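Local coordinates for protein DraIII (PDB 4L0K) that acts as a type II restriction endonuclease, a hydrolase that cleaves double-stranded DNA and whose family belongs to the His-Me finger clan, at residues L81-L86 and I100-I105; V118-T123 and E144-P149; C22-G27 and E34-V39; V39-S42 and I48-K51. All blocks are in the same frame, centred on the assembly; numbering follows the deposited sequence.

Contact 1. Residues L81-L86 and I100-I105; sequences LDDDIL and ITRLKI
Asp-83 and Arg-102 carry this contact between them, a carboxylate meeting a guanidinium across two helices that otherwise stand well apart. Arg-102 NH2 donates to Asp-83 OD1 over 3.0 Å in a salt bridge. The oxygen sits at the guanidinium edge, almost in its plane. From the other side the fit is less flat: NH2 comes to the syn side of the carboxylate but 30° out of its plane, and the bond is bent, with an N-H...O angle of 138°. Asp-83 OD2 is reached through water 1, which donates to it at 2.7 Å and accepts from Arg-102 NE at 3.1 Å, closing a ring of bonds. A bend at chi3 (80°) swings the arginine's end round to this acid. Asp-83 opens helix 83-89, whose N-cap is Asp-82: its OD1 accepts from Ile-85 N at 3.1 Å and, weakly, from Asp-84 N. Acids at this end of a helix would be expected to suit the helix dipole. Asp-83 OD2 also forms a salt bridge with Arg-106, one turn further along helix 99-107, so a single carboxylate serves two arginines. With an alanine at Asp-83 the carboxylate is gone, and both arginines would probably be left without their acidic mate and water 1 without one of its anchors. Away from this polar bridge the contact is loose. Leu-86 points toward helix 99-107, yet its CD1 stays 5.7 Å from Ile-105 CG2, the leucine resting with Asp-83 on Met-94 instead, while Asp-82 and Asp-84 lie exposed on the solvent side.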
loop_
_atom_site.group_PDB
_atom_site.type_symbol
_atom_site.label_atom_id
_atom_site.label_comp_id
_atom_site.label_asym_id
_atom_site.label_seq_id
_atom_site.Cartn_x
_atom_site.Cartn_y
_atom_site.Cartn_z
ATOM N N LEU A 81 -22.687 13.837 -2.000
ATOM C CA LEU A 81 -23.889 14.268 -2.724
ATOM C C LEU A 81 -24.264 13.303 -3.851
ATOM O O LEU A 81 -23.389 12.697 -4.483
ATOM C CB LEU A 81 -23.696 15.683 -3.257
ATOM C CG LEU A 81 -23.390 16.699 -2.153
ATOM C CD1 LEU A 81 -22.966 18.051 -2.721
ATOM C CD2 LEU A 81 -24.578 16.872 -1.216
ATOM N N ASP A 82 -25.567 13.139 -4.083
ATOM C CA ASP A 82 -26.054 12.211 -5.114
ATOM C C ASP A 82 -25.726 12.712 -6.522
ATOM O O ASP A 82 -25.514 13.914 -6.711
ATOM C CB ASP A 82 -27.565 11.955 -4.979
ATOM C CG ASP A 82 -28.407 13.117 -5.472
ATOM O OD1 ASP A 82 -28.414 13.378 -6.698
ATOM O OD2 ASP A 82 -29.082 13.759 -4.635
ATOM N N ASP A 83 -25.694 11.790 -7.489
ATOM C CA ASP A 83 -25.404 12.103 -8.894
ATOM C C ASP A 83 -26.180 13.303 -9.497
ATOM O O ASP A 83 -25.606 14.077 -10.263
ATOM C CB ASP A 83 -25.609 10.866 -9.777
ATOM C CG ASP A 83 -24.639 9.740 -9.450
ATOM O OD1 ASP A 83 -24.845 8.608 -9.943
ATOM O OD2 ASP A 83 -23.672 9.978 -8.697
ATOM N N ASP A 84 -27.461 13.468 -9.157
ATOM C CA ASP A 84 -28.263 14.549 -9.753
ATOM C C ASP A 84 -27.761 15.907 -9.296
ATOM O O ASP A 84 -27.709 16.858 -10.084
ATOM C CB ASP A 84 -29.754 14.432 -9.400
ATOM C CG ASP A 84 -30.300 13.026 -9.590
ATOM O OD1 ASP A 84 -30.007 12.421 -10.643
ATOM O OD2 ASP A 84 -31.011 12.523 -8.677
ATOM N N ILE A 85 -27.413 16.000 -8.012
ATOM C CA ILE A 85 -26.898 17.247 -7.451
ATOM C C ILE A 85 -25.480 17.550 -7.955
ATOM O O ILE A 85 -25.127 18.708 -8.200
ATOM C CB ILE A 85 -26.962 17.242 -5.903
ATOM C CG1 ILE A 85 -28.416 17.384 -5.446
ATOM C CG2 ILE A 85 -26.094 18.358 -5.308
ATOM C CD1 ILE A 85 -28.616 17.251 -3.961
ATOM N N LEU A 86 -24.676 16.503 -8.120
ATOM C CA LEU A 86 -23.345 16.663 -8.694
ATOM C C LEU A 86 -23.443 17.219 -10.124
ATOM O O LEU A 86 -22.815 18.232 -10.449
ATOM C CB LEU A 86 -22.563 15.338 -8.663
ATOM C CG LEU A 86 -22.164 14.823 -7.271
ATOM C CD1 LEU A 86 -21.351 13.575 -7.364
ATOM C CD2 LEU A 86 -21.423 15.877 -6.472
ATOM N N ILE A 100 -15.137 2.284 -10.993
ATOM C CA ILE A 100 -14.176 2.260 -9.901
ATOM C C ILE A 100 -13.941 3.644 -9.297
ATOM O O ILE A 100 -13.819 3.784 -8.080
ATOM C CB ILE A 100 -12.846 1.620 -10.351
ATOM C CG1 ILE A 100 -13.047 0.120 -10.547
ATOM C CG2 ILE A 100 -11.729 1.871 -9.340
ATOM C CD1 ILE A 100 -11.803 -0.598 -11.032
ATOM N N THR A 101 -13.890 4.673 -10.132
ATOM C CA THR A 101 -13.695 6.017 -9.593
ATOM C C THR A 101 -14.940 6.545 -8.870
ATOM O O THR A 101 -14.816 7.300 -7.910
ATOM C CB THR A 101 -13.167 7.014 -10.656
ATOM O OG1 THR A 101 -14.254 7.714 -11.276
ATOM C CG2 THR A 101 -12.349 6.273 -11.700
ATOM N N ARG A 102 -16.128 6.130 -9.311
ATOM C CA ARG A 102 -17.367 6.435 -8.585
ATOM C C ARG A 102 -17.340 5.749 -7.214
ATOM O O ARG A 102 -17.615 6.373 -6.180
ATOM C CB ARG A 102 -18.602 5.972 -9.371
ATOM C CG ARG A 102 -18.703 6.508 -10.795
ATOM C CD ARG A 102 -19.812 5.799 -11.566
ATOM N NE ARG A 102 -21.134 6.333 -11.245
ATOM C CZ ARG A 102 -22.264 5.952 -11.839
ATOM N NH1 ARG A 102 -22.236 5.033 -12.791
ATOM N NH2 ARG A 102 -23.423 6.495 -11.480
ATOM N N LEU A 103 -16.994 4.466 -7.219
ATOM C CA LEU A 103 -16.842 3.708 -5.985
ATOM C C LEU A 103 -15.870 4.350 -4.987
ATOM O O LEU A 103 -16.210 4.548 -3.816
ATOM C CB LEU A 103 -16.432 2.271 -6.292
ATOM C CG LEU A 103 -17.583 1.269 -6.157
ATOM C CD1 LEU A 103 -18.878 1.841 -6.743
ATOM C CD2 LEU A 103 -17.226 -0.062 -6.813
ATOM N N LYS A 104 -14.674 4.689 -5.446
ATOM C CA LYS A 104 -13.701 5.322 -4.559
ATOM C C LYS A 104 -14.145 6.712 -4.068
ATOM O O LYS A 104 -13.952 7.063 -2.873
ATOM C CB LYS A 104 -12.311 5.345 -5.205
ATOM C CG LYS A 104 -11.558 4.039 -4.986
ATOM C CD LYS A 104 -10.560 3.743 -6.088
ATOM C CE LYS A 104 -10.020 2.324 -5.944
ATOM N NZ LYS A 104 -9.083 1.964 -7.044
ATOM N N ILE A 105 -14.758 7.483 -4.975
ATOM C CA ILE A 105 -15.338 8.769 -4.590
ATOM C C ILE A 105 -16.336 8.588 -3.430
ATOM O O ILE A 105 -16.259 9.296 -2.426
ATOM C CB ILE A 105 -16.010 9.487 -5.767
ATOM C CG1 ILE A 105 -14.955 10.092 -6.688
ATOM C CG2 ILE A 105 -16.890 10.620 -5.269
ATOM C CD1 ILE A 105 -15.510 10.530 -8.036
HETATM O O HOH W 1 -21.890 8.012 -8.717
#

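Contact 2. Residues V118-T123 and E144-P149; sequences VARKLT and EEFFGP
Two helices of the DraIII family region, 112-126 and 137-147, pack here through Arg-120 and Lys-121 on the first and two successive phenylalanines, Phe-146 and Phe-147, in the last turn of the second. Arg-120 lies flat over Phe-146: guanidinium and ring planes are only 8° apart, with centres separated by 4.5 Å. The cation-pi contact is off-centre, because it is the methylene CD that sits over the middle of the ring, 3.7 Å from the Phe-146 centroid. A bend at chi3 (-60°) folds the arginine so that both CD and the charged group follow the same ring face. Phe-147 pushes further in, its CE1 reaching 3.5 Å from Lys-121 CA on the helix backbone. Lys-121 CD covers one face of that ring at 4.1 Å from the centroid, and Phe-146 CB covers the opposite face. Just beyond, Gly-148 leaves the helix with a positive phi, where any side chain would jam against the preceding carbonyl. The polar ends are held by others: Arg-120 by Asp-117, Gln-23 and Tyr-142, Lys-121 NZ by the carbonyls of Ala-191 and Val-194. The buried arginine thus has its terminal nitrogens bonded to polar partners and a face on an aromatic ring, a pairing likely to fix its rotation and offset the cost of burying its charge.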
loop_
_atom_site.group_PDB
_atom_site.type_symbol
_atom_site.label_atom_id
_atom_site.label_comp_id
_atom_site.label_asym_id
_atom_site.label_seq_id
_atom_site.Cartn_x
_atom_site.Cartn_y
_atom_site.Cartn_z
ATOM N N VAL A 118 -13.102 16.403 12.410
ATOM C CA VAL A 118 -11.804 15.802 12.106
ATOM C C VAL A 118 -10.684 16.850 12.089
ATOM O O VAL A 118 -9.636 16.648 12.727
ATOM C CB VAL A 118 -11.847 15.029 10.757
ATOM C CG1 VAL A 118 -10.434 14.787 10.201
ATOM C CG2 VAL A 118 -12.640 13.705 10.907
ATOM N N ALA A 119 -10.899 17.961 11.370
ATOM C CA ALA A 119 -9.947 19.079 11.419
ATOM C C ALA A 119 -9.626 19.516 12.868
ATOM O O ALA A 119 -8.453 19.759 13.228
ATOM C CB ALA A 119 -10.457 20.261 10.599
ATOM N N ARG A 120 -10.664 19.602 13.699
ATOM C CA ARG A 120 -10.449 20.046 15.081
ATOM C C ARG A 120 -9.604 19.031 15.872
ATOM O O ARG A 120 -8.686 19.396 16.617
ATOM C CB ARG A 120 -11.782 20.297 15.788
ATOM C CG ARG A 120 -12.185 21.763 15.912
ATOM C CD ARG A 120 -13.473 21.899 16.732
ATOM N NE ARG A 120 -14.577 21.176 16.107
ATOM C CZ ARG A 120 -15.577 21.758 15.453
ATOM N NH1 ARG A 120 -15.627 23.084 15.347
ATOM N NH2 ARG A 120 -16.530 21.017 14.908
ATOM N N LYS A 121 -9.910 17.754 15.673
ATOM C CA LYS A 121 -9.239 16.677 16.387
ATOM C C LYS A 121 -7.766 16.669 16.053
ATOM O O LYS A 121 -6.920 16.595 16.930
ATOM C CB LYS A 121 -9.846 15.332 16.003
ATOM C CG LYS A 121 -9.115 14.149 16.609
ATOM C CD LYS A 121 -9.189 14.147 18.136
ATOM C CE LYS A 121 -8.458 12.944 18.705
ATOM N NZ LYS A 121 -9.014 11.656 18.185
ATOM N N LEU A 122 -7.485 16.750 14.762
ATOM C CA LEU A 122 -6.134 16.707 14.245
ATOM C C LEU A 122 -5.310 17.909 14.708
ATOM O O LEU A 122 -4.107 17.773 14.966
ATOM C CB LEU A 122 -6.193 16.647 12.717
ATOM C CG LEU A 122 -5.951 15.305 12.034
ATOM C CD1 LEU A 122 -6.093 14.117 12.977
ATOM C CD2 LEU A 122 -6.852 15.150 10.832
ATOM N N THR A 123 -5.942 19.082 14.812
ATOM C CA THR A 123 -5.248 20.242 15.389
ATOM C C THR A 123 -4.904 20.012 16.869
ATOM O O THR A 123 -3.810 20.378 17.369
ATOM C CB THR A 123 -6.097 21.531 15.276
ATOM O OG1 THR A 123 -6.579 21.670 13.935
ATOM C CG2 THR A 123 -5.264 22.749 15.650
ATOM N N GLU A 144 -9.430 22.187 23.852
ATOM C CA GLU A 144 -9.549 21.451 25.113
ATOM C C GLU A 144 -10.997 21.271 25.535
ATOM O O GLU A 144 -11.358 20.258 26.137
ATOM C CB GLU A 144 -8.749 22.118 26.227
ATOM C CG GLU A 144 -7.283 21.706 26.233
ATOM C CD GLU A 144 -6.516 22.311 27.383
ATOM O OE1 GLU A 144 -5.373 21.865 27.648
ATOM O OE2 GLU A 144 -7.070 23.236 28.020
ATOM N N GLU A 145 -11.830 22.246 25.194
ATOM C CA GLU A 145 -13.257 22.146 25.469
ATOM C C GLU A 145 -13.868 20.964 24.721
ATOM O O GLU A 145 -14.782 20.305 25.220
ATOM C CB GLU A 145 -13.960 23.438 25.073
ATOM C CG GLU A 145 -15.460 23.313 24.995
ATOM C CD GLU A 145 -16.173 24.298 25.893
ATOM O OE1 GLU A 145 -15.497 24.928 26.736
ATOM O OE2 GLU A 145 -17.406 24.440 25.754
ATOM N N PHE A 146 -13.354 20.691 23.522
ATOM C CA PHE A 146 -13.870 19.597 22.712
ATOM C C PHE A 146 -13.303 18.243 23.116
ATOM O O PHE A 146 -14.039 17.254 23.180
ATOM C CB PHE A 146 -13.557 19.826 21.236
ATOM C CG PHE A 146 -14.483 20.789 20.554
ATOM C CD1 PHE A 146 -14.158 22.130 20.459
ATOM C CD2 PHE A 146 -15.667 20.349 19.988
ATOM C CE1 PHE A 146 -14.994 23.011 19.820
ATOM C CE2 PHE A 146 -16.511 21.234 19.348
ATOM C CZ PHE A 146 -16.173 22.566 19.265
ATOM N N PHE A 147 -11.998 18.194 23.376
ATOM C CA PHE A 147 -11.316 16.892 23.498
ATOM C C PHE A 147 -10.620 16.593 24.825
ATOM O O PHE A 147 -10.096 15.501 25.022
ATOM C CB PHE A 147 -10.304 16.722 22.364
ATOM C CG PHE A 147 -10.887 16.953 21.009
ATOM C CD1 PHE A 147 -10.444 18.003 20.215
ATOM C CD2 PHE A 147 -11.901 16.142 20.540
ATOM C CE1 PHE A 147 -10.993 18.218 18.957
ATOM C CE2 PHE A 147 -12.457 16.356 19.279
ATOM C CZ PHE A 147 -11.998 17.392 18.492
ATOM N N GLY A 148 -10.600 17.562 25.727
ATOM C CA GLY A 148 -9.931 17.363 26.993
ATOM C C GLY A 148 -8.580 18.045 27.039
ATOM O O GLY A 148 -8.089 18.567 26.036
ATOM N N PRO A 149 -7.973 18.056 28.225
ATOM C CA PRO A 149 -6.671 18.680 28.460
ATOM C C PRO A 149 -5.582 18.235 27.483
ATOM O O PRO A 149 -5.381 17.041 27.243
ATOM C CB PRO A 149 -6.323 18.234 29.890
ATOM C CG PRO A 149 -7.312 17.157 30.226
ATOM C CD PRO A 149 -8.531 17.476 29.457
#

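Contact 3. Residues C22-G27 and E34-V39; sequences CQLPLG and EFPFLV
This is a buried loop-to-loop contact, in which Gln-23 and Leu-24, just after strand 20-21, pack on Glu-34, Pro-36 and Phe-37 of the chain leading into helix 39-44. Pro-36 is the surface that Leu-24 rests on: the leucine forks over the ring, with CD2 at 3.6 Å and CD1 at 3.7 Å from Pro-36 CB, the two side chains sliding past each other in opposite directions. An alanine in place of Leu-24 would lack both methyls and is likely to open a gap over the proline ring. Gln-23 adds its aliphatic half. Its CB lies 3.9 Å from Pro-36 CD and also faces the edge of the Phe-37 ring, while Gln-23 CG comes to 3.1 Å from the backbone oxygen Glu-34 O. With CG beside the backbone N (chi1 -56°) and a second bend at chi2 (-73°), the amide is turned off from the proline, and OE1 goes to Arg-120. Glu-34 likewise sends its carboxylate elsewhere, to Tyr-112 and His-20. At the start of 22-27, the sulfur of Cys-22 lies close to those of Cys-4 and Cys-32; one sulfur cannot make a disulfide with both, so the linkage is doubtful. Helix 137-147 flanks the apolar patch, Phe-138 touching both Leu-24 and Pro-36, while Phe-37 and Leu-38 lean on helix 112-126 and Phe-35 and Leu-38 on helix 46-57.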
loop_
_atom_site.group_PDB
_atom_site.type_symbol
_atom_site.label_atom_id
_atom_site.label_comp_id
_atom_site.label_asym_id
_atom_site.label_seq_id
_atom_site.Cartn_x
_atom_site.Cartn_y
_atom_site.Cartn_z
ATOM N N CYS A 22 -19.355 29.157 10.392
ATOM C CA CYS A 22 -18.578 29.775 11.471
ATOM C C CYS A 22 -18.269 28.704 12.528
ATOM O O CYS A 22 -19.167 27.981 12.960
ATOM C CB CYS A 22 -19.425 30.911 12.075
ATOM S SG CYS A 22 -18.720 32.151 13.217
ATOM N N GLN A 23 -17.013 28.586 12.943
ATOM C CA GLN A 23 -16.702 27.626 13.994
ATOM C C GLN A 23 -16.235 28.316 15.283
ATOM O O GLN A 23 -15.767 27.656 16.217
ATOM C CB GLN A 23 -15.698 26.570 13.497
ATOM C CG GLN A 23 -16.153 25.822 12.229
ATOM C CD GLN A 23 -17.265 24.821 12.496
ATOM O OE1 GLN A 23 -17.373 24.283 13.594
ATOM N NE2 GLN A 23 -18.095 24.567 11.493
ATOM N N LEU A 24 -16.363 29.643 15.320
ATOM C CA LEU A 24 -16.149 30.423 16.544
ATOM C C LEU A 24 -17.298 30.157 17.504
ATOM O O LEU A 24 -18.380 29.745 17.065
ATOM C CB LEU A 24 -16.093 31.923 16.230
ATOM C CG LEU A 24 -14.727 32.573 16.012
ATOM C CD1 LEU A 24 -13.662 32.064 17.012
ATOM C CD2 LEU A 24 -14.274 32.377 14.586
ATOM N N PRO A 25 -17.073 30.367 18.814
ATOM C CA PRO A 25 -18.163 30.253 19.799
ATOM C C PRO A 25 -19.329 31.194 19.466
ATOM O O PRO A 25 -19.082 32.279 18.943
ATOM C CB PRO A 25 -17.496 30.684 21.111
ATOM C CG PRO A 25 -16.054 30.361 20.916
ATOM C CD PRO A 25 -15.784 30.662 19.462
ATOM N N LEU A 26 -20.558 30.775 19.765
ATOM C CA LEU A 26 -21.771 31.545 19.464
ATOM C C LEU A 26 -21.681 33.029 19.849
ATOM O O LEU A 26 -22.145 33.893 19.101
ATOM C CB LEU A 26 -22.988 30.882 20.132
ATOM C CG LEU A 26 -24.412 31.350 19.795
ATOM C CD1 LEU A 26 -24.698 31.308 18.288
ATOM C CD2 LEU A 26 -25.420 30.501 20.558
ATOM N N GLY A 27 -21.073 33.314 21.002
ATOM C CA GLY A 27 -20.861 34.683 21.460
ATOM C C GLY A 27 -20.202 35.569 20.413
ATOM O O GLY A 27 -20.889 36.345 19.743
ATOM N N GLU A 34 -14.142 29.970 9.436
ATOM C CA GLU A 34 -14.332 28.535 9.264
ATOM C C GLU A 34 -13.303 27.721 10.071
ATOM O O GLU A 34 -13.648 26.697 10.661
ATOM C CB GLU A 34 -14.304 28.130 7.775
ATOM C CG GLU A 34 -14.808 26.708 7.535
ATOM C CD GLU A 34 -14.735 26.260 6.085
ATOM O OE1 GLU A 34 -13.932 26.827 5.314
ATOM O OE2 GLU A 34 -15.482 25.324 5.716
ATOM N N PHE A 35 -12.050 28.182 10.107
ATOM C CA PHE A 35 -11.000 27.455 10.827
ATOM C C PHE A 35 -10.239 28.299 11.855
ATOM O O PHE A 35 -9.020 28.453 11.734
ATOM C CB PHE A 35 -10.000 26.827 9.838
ATOM C CG PHE A 35 -10.619 25.824 8.890
ATOM C CD1 PHE A 35 -11.006 24.566 9.341
ATOM C CD2 PHE A 35 -10.807 26.139 7.549
ATOM C CE1 PHE A 35 -11.585 23.644 8.469
ATOM C CE2 PHE A 35 -11.386 25.232 6.667
ATOM C CZ PHE A 35 -11.774 23.980 7.127
ATOM N N PRO A 36 -10.948 28.840 12.874
ATOM C CA PRO A 36 -10.320 29.730 13.865
ATOM C C PRO A 36 -9.205 29.046 14.663
ATOM O O PRO A 36 -8.124 29.616 14.849
ATOM C CB PRO A 36 -11.485 30.112 14.788
ATOM C CG PRO A 36 -12.527 29.043 14.580
ATOM C CD PRO A 36 -12.390 28.653 13.140
ATOM N N PHE A 37 -9.466 27.815 15.089
ATOM C CA PHE A 37 -8.495 26.987 15.814
ATOM C C PHE A 37 -7.210 26.679 15.036
ATOM O O PHE A 37 -6.258 26.144 15.598
ATOM C CB PHE A 37 -9.164 25.689 16.275
ATOM C CG PHE A 37 -9.839 24.930 15.163
ATOM C CD1 PHE A 37 -11.105 25.293 14.720
ATOM C CD2 PHE A 37 -9.203 23.856 14.551
ATOM C CE1 PHE A 37 -11.723 24.607 13.692
ATOM C CE2 PHE A 37 -9.820 23.171 13.519
ATOM C CZ PHE A 37 -11.080 23.542 13.096
ATOM N N LEU A 38 -7.176 27.015 13.748
ATOM C CA LEU A 38 -5.959 26.837 12.958
ATOM C C LEU A 38 -5.157 28.121 12.714
ATOM O O LEU A 38 -4.043 28.059 12.163
ATOM C CB LEU A 38 -6.262 26.139 11.635
ATOM C CG LEU A 38 -6.364 24.610 11.756
ATOM C CD1 LEU A 38 -6.944 24.011 10.508
ATOM C CD2 LEU A 38 -5.000 24.021 12.057
ATOM N N VAL A 39 -5.686 29.268 13.153
ATOM C CA VAL A 39 -5.026 30.538 12.828
ATOM C C VAL A 39 -3.555 30.555 13.265
ATOM O O VAL A 39 -2.656 30.695 12.434
ATOM C CB VAL A 39 -5.808 31.786 13.356
ATOM C CG1 VAL A 39 -4.979 33.047 13.186
ATOM C CG2 VAL A 39 -7.139 31.934 12.625
#

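Contact 4. Residues V39-S42 and I48-K51; sequences VSLS and IAAK
Apolar packing does most of the work between Leu-41 and Ser-42 on one side and Ile-48 and Ala-49 on the other. Leu-41 reaches across with one branch, its CD2 touching Ile-48 CG2 at 4.0 Å. The first torsion sets this up: with CG opposite the backbone N (chi1 -162°), the leucine's end is carried into the interior, where it crosses the isoleucine at a slant. Nearer the backbones, Ala-49 CB fits against the chain itself, 4.1 Å from the carbonyl carbon Leu-41 C and 3.8 Å from Ser-42 CA. A side chain this short is consistent with the close approach, the CA atoms of Ser-42 and Ala-49 being 5.2 Å apart. A polar atom joins at the outer border, where Ser-42 OG lies 3.4 Å from Ala-49 CB on the exposed side. Hydrogen bonds are made to residues beyond the pair: Leu-41 O accepts from Thr-44 OG1, at the end of the same helix, and Ser-40 OG pairs with Asp-136. Outside packing continues the apolar side, with Tyr-127 against Leu-41 and with Ile-166 and Phe-169 against Ile-48. Helix 39-44 ends and helix 46-57 starts within a couple of residues, and the arrangement is that of a short connection between consecutive helices, with an alanine at their close approach and leucine and isoleucine on the buried side.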
loop_
_atom_site.group_PDB
_atom_site.type_symbol
_atom_site.label_atom_id
_atom_site.label_comp_id
_atom_site.label_asym_id
_atom_site.label_seq_id
_atom_site.Cartn_x
_atom_site.Cartn_y
_atom_site.Cartn_z
ATOM N N VAL A 39 -5.686 29.268 13.153
ATOM C CA VAL A 39 -5.026 30.538 12.828
ATOM C C VAL A 39 -3.555 30.555 13.265
ATOM O O VAL A 39 -2.656 30.695 12.434
ATOM C CB VAL A 39 -5.808 31.786 13.356
ATOM C CG1 VAL A 39 -4.979 33.047 13.186
ATOM C CG2 VAL A 39 -7.139 31.934 12.625
ATOM N N SER A 40 -3.307 30.353 14.553
ATOM C CA SER A 40 -1.934 30.281 15.058
ATOM C C SER A 40 -1.100 29.241 14.316
ATOM O O SER A 40 0.054 29.517 13.946
ATOM C CB SER A 40 -1.914 29.992 16.554
ATOM O OG SER A 40 -2.607 30.998 17.267
ATOM N N LEU A 41 -1.679 28.068 14.060
ATOM C CA LEU A 41 -0.889 27.032 13.401
ATOM C C LEU A 41 -0.507 27.493 11.986
ATOM O O LEU A 41 0.642 27.299 11.556
ATOM C CB LEU A 41 -1.602 25.674 13.395
ATOM C CG LEU A 41 -0.678 24.475 13.132
ATOM C CD1 LEU A 41 0.401 24.392 14.212
ATOM C CD2 LEU A 41 -1.479 23.200 13.082
ATOM N N SER A 42 -1.450 28.162 11.307
ATOM C CA SER A 42 -1.187 28.729 9.977
ATOM C C SER A 42 -0.075 29.761 10.046
ATOM O O SER A 42 0.704 29.934 9.110
ATOM C CB SER A 42 -2.431 29.415 9.407
ATOM O OG SER A 42 -3.264 28.501 8.726
ATOM N N ILE A 48 1.572 22.475 7.716
ATOM C CA ILE A 48 0.893 21.551 8.619
ATOM C C ILE A 48 -0.579 21.940 8.714
ATOM O O ILE A 48 -1.451 21.077 8.604
ATOM C CB ILE A 48 1.539 21.458 10.021
ATOM C CG1 ILE A 48 2.946 20.870 9.916
ATOM C CG2 ILE A 48 0.696 20.563 10.960
ATOM C CD1 ILE A 48 3.631 20.749 11.276
ATOM N N ALA A 49 -0.852 23.232 8.896
ATOM C CA ALA A 49 -2.241 23.718 8.907
ATOM C C ALA A 49 -2.970 23.312 7.627
ATOM O O ALA A 49 -4.096 22.780 7.682
ATOM C CB ALA A 49 -2.287 25.234 9.074
ATOM N N ALA A 50 -2.319 23.536 6.482
ATOM C CA ALA A 50 -2.948 23.221 5.190
ATOM C C ALA A 50 -3.166 21.721 5.019
ATOM O O ALA A 50 -4.184 21.300 4.481
ATOM C CB ALA A 50 -2.151 23.792 4.015
ATOM N N LYS A 51 -2.216 20.914 5.486
ATOM C CA LYS A 51 -2.382 19.465 5.408
ATOM C C LYS A 51 -3.519 18.976 6.306
ATOM O O LYS A 51 -4.271 18.088 5.923
ATOM C CB LYS A 51 -1.075 18.713 5.696
ATOM C CG LYS A 51 -0.187 18.530 4.457
ATOM C CD LYS A 51 1.046 17.671 4.743
ATOM C CE LYS A 51 2.320 18.503 4.845
ATOM N NZ LYS A 51 2.921 18.762 3.505
#

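How the contacts relate
Contacts 3 and 4 are buried, contact 2 is partly so, and contact 1 is a surface bridge whose centre lies about 30 Å from those of the others. Contacts 3 and 4 share Val-39, where the loop packing of one passes into the helix corner of the other, and Leu-38 CD1 packs 4.2 Å from Ala-49 O. Contact 2 meets contact 3 through Arg-120 NH1 and Gln-23 OE1, 2.7 Å apart in a probable hydrogen bond, and through Phe-37 against Arg-120 and Thr-123. The chemistry follows the setting: charge and water at the periphery in contact 1, stacked arginine and aromatics in contact 2, mainly aliphatic packing in 3 and 4.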